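Local atomic coordinates of D-glycerate 2-kinase (Thermotoga maritima, PDB entry 2B8N), a protein that catalyses the ATP- and magnesium-dependent phosphorylation of D-glycerate to 2-phosphoglycerate, a step in the degradation of serine via 3-hydroxypyruvate. Residues A[370-375]-A[409-414]. Numbering follows the deposited sequence.
Sequences DAAGGI and ALLITG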
loop_
_atom_site.group_PDB
_atom_site.type_symbol
_atom_site.label_atom_id
_atom_site.label_comp_id
_atom_site.label_asym_id
_atom_site.label_seq_id
_atom_site.Cartn_x
_atom_site.Cartn_y
_atom_site.Cartn_z
ATOM N N ASP A 370 -14.078 -1.536 10.508
ATOM C CA ASP A 370 -13.263 -0.806 11.481
ATOM C C ASP A 370 -12.165 -1.683 12.076
ATOM O O ASP A 370 -11.381 -1.216 12.905
ATOM C CB ASP A 370 -14.156 -0.193 12.590
ATOM C CG ASP A 370 -15.042 -1.237 13.356
ATOM O OD1 ASP A 370 -14.993 -2.466 13.098
ATOM O OD2 ASP A 370 -15.815 -0.803 14.250
ATOM N N ALA A 371 -12.121 -2.947 11.656
ATOM C CA ALA A 371 -11.143 -3.901 12.168
ATOM C C ALA A 371 -9.990 -4.066 11.172
ATOM O O ALA A 371 -10.168 -3.869 9.972
ATOM C CB ALA A 371 -11.821 -5.238 12.453
ATOM N N ALA A 372 -8.816 -4.411 11.694
ATOM C CA ALA A 372 -7.601 -4.552 10.909
ATOM C C ALA A 372 -7.436 -5.964 10.486
ATOM O O ALA A 372 -6.744 -6.218 9.513
ATOM C CB ALA A 372 -6.384 -4.127 11.739
ATOM N N GLY A 373 -8.033 -6.886 11.243
ATOM C CA GLY A 373 -7.956 -8.328 10.941
ATOM C C GLY A 373 -8.451 -9.211 12.088
ATOM O O GLY A 373 -9.350 -8.855 12.831
ATOM N N GLY A 374 -7.840 -10.363 12.244
ATOM C CA GLY A 374 -8.302 -11.330 13.231
ATOM C C GLY A 374 -7.204 -11.785 14.173
ATOM O O GLY A 374 -6.038 -11.722 13.828
ATOM N N ILE A 375 -7.600 -12.226 15.363
ATOM C CA ILE A 375 -6.680 -12.788 16.347
ATOM C C ILE A 375 -7.361 -14.049 16.890
ATOM O O ILE A 375 -8.382 -13.957 17.558
ATOM C CB ILE A 375 -6.323 -11.736 17.447
ATOM C CG1 ILE A 375 -5.385 -12.319 18.498
ATOM C CG2 ILE A 375 -7.541 -11.209 18.152
ATOM C CD1 ILE A 375 -4.006 -12.553 18.003
ATOM N N ALA A 409 -12.526 -12.203 18.613
ATOM C CA ALA A 409 -11.316 -12.508 17.854
ATOM C C ALA A 409 -11.013 -11.462 16.773
ATOM O O ALA A 409 -10.183 -11.700 15.892
ATOM C CB ALA A 409 -11.449 -13.891 17.244
ATOM N N LEU A 410 -11.667 -10.301 16.845
ATOM C CA LEU A 410 -11.351 -9.191 15.946
ATOM C C LEU A 410 -10.123 -8.440 16.473
ATOM O O LEU A 410 -10.021 -8.196 17.671
ATOM C CB LEU A 410 -12.519 -8.199 15.828
ATOM C CG LEU A 410 -13.650 -8.506 14.848
ATOM C CD1 LEU A 410 -14.705 -7.420 14.939
ATOM C CD2 LEU A 410 -13.151 -8.644 13.393
ATOM N N LEU A 411 -9.199 -8.088 15.575
ATOM C CA LEU A 411 -8.092 -7.181 15.902
ATOM C C LEU A 411 -8.475 -5.776 15.469
ATOM O O LEU A 411 -8.665 -5.521 14.281
ATOM C CB LEU A 411 -6.785 -7.591 15.208
ATOM C CG LEU A 411 -5.689 -6.517 15.331
ATOM C CD1 LEU A 411 -5.018 -6.543 16.677
ATOM C CD2 LEU A 411 -4.665 -6.676 14.229
ATOM N N ILE A 412 -8.576 -4.877 16.447
ATOM C CA ILE A 412 -8.944 -3.483 16.223
ATOM C C ILE A 412 -7.753 -2.616 16.562
ATOM O O ILE A 412 -7.387 -2.512 17.721
ATOM C CB ILE A 412 -10.117 -3.056 17.135
ATOM C CG1 ILE A 412 -11.295 -4.053 17.049
ATOM C CG2 ILE A 412 -10.560 -1.597 16.820
ATOM C CD1 ILE A 412 -12.318 -3.728 16.008
ATOM N N THR A 413 -7.140 -2.008 15.554
ATOM C CA THR A 413 -5.991 -1.109 15.745
ATOM C C THR A 413 -6.381 0.347 15.576
ATOM O O THR A 413 -5.812 1.218 16.241
ATOM C CB THR A 413 -4.880 -1.388 14.719
ATOM O OG1 THR A 413 -5.391 -1.208 13.388
ATOM C CG2 THR A 413 -4.361 -2.801 14.865
ATOM N N GLY A 414 -7.363 0.608 14.710
ATOM C CA GLY A 414 -7.689 1.965 14.271
ATOM C C GLY A 414 -6.924 2.245 12.995
ATOM O O GLY A 414 -6.076 1.457 12.605
#
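The one flat side chain between 370-375 and 409-414 is the carboxylate of Asp-370, which runs obliquely across the side chain of Ile-412, OD1 lying 4.1 Å from Ile-412 CD1; the same oxygen is hydrogen-bonded to Tyr-401 OH. Behind it two antiparallel strands join, with a classic beta bulge where Ala-372 and Gly-373 both face Leu-411. Leu-411 O receives Ala-372 N at 2.8 Å and a weak second bond from Gly-373 N. From Gly-373 on, the strands pair as an antiparallel ladder: Leu-411 N reaches Gly-373 O at 2.9 Å, and Ile-375 N reaches Ala-409 O at 2.7 Å. Strand 410-411 is the outermost strand, within this chain, of the mixed sheet, next to strand 373-377 and within the MOFRL family region.

On one face, Leu-411 has its CG anti to the backbone N (chi1 170°), which carries CD2 to 4.0 Å from Ala-372 CB; Ile-24 and Lys-28 of helix 17-32 also touch this leucine. Leu-410 diverges to the other face, where Tyr-401 and Gln-339 meet it and its CD2 lies 3.8 Å from Ala-371 CB. Ile-412 CD1 packs against that same methyl. On the loop side of the bulge, Thr-413 meets Ala-372 CB with both its branches, OG1 at 3.5 Å and CG2 a little farther off. With an alanine in its place, Gly-414 O would probably lose its hydroxyl donor and the Ala-372 methyl part of its cover. Thr-413 OG1 meets Gly-414 O at 2.9 Å, in the carbonyl plane and on a lone pair.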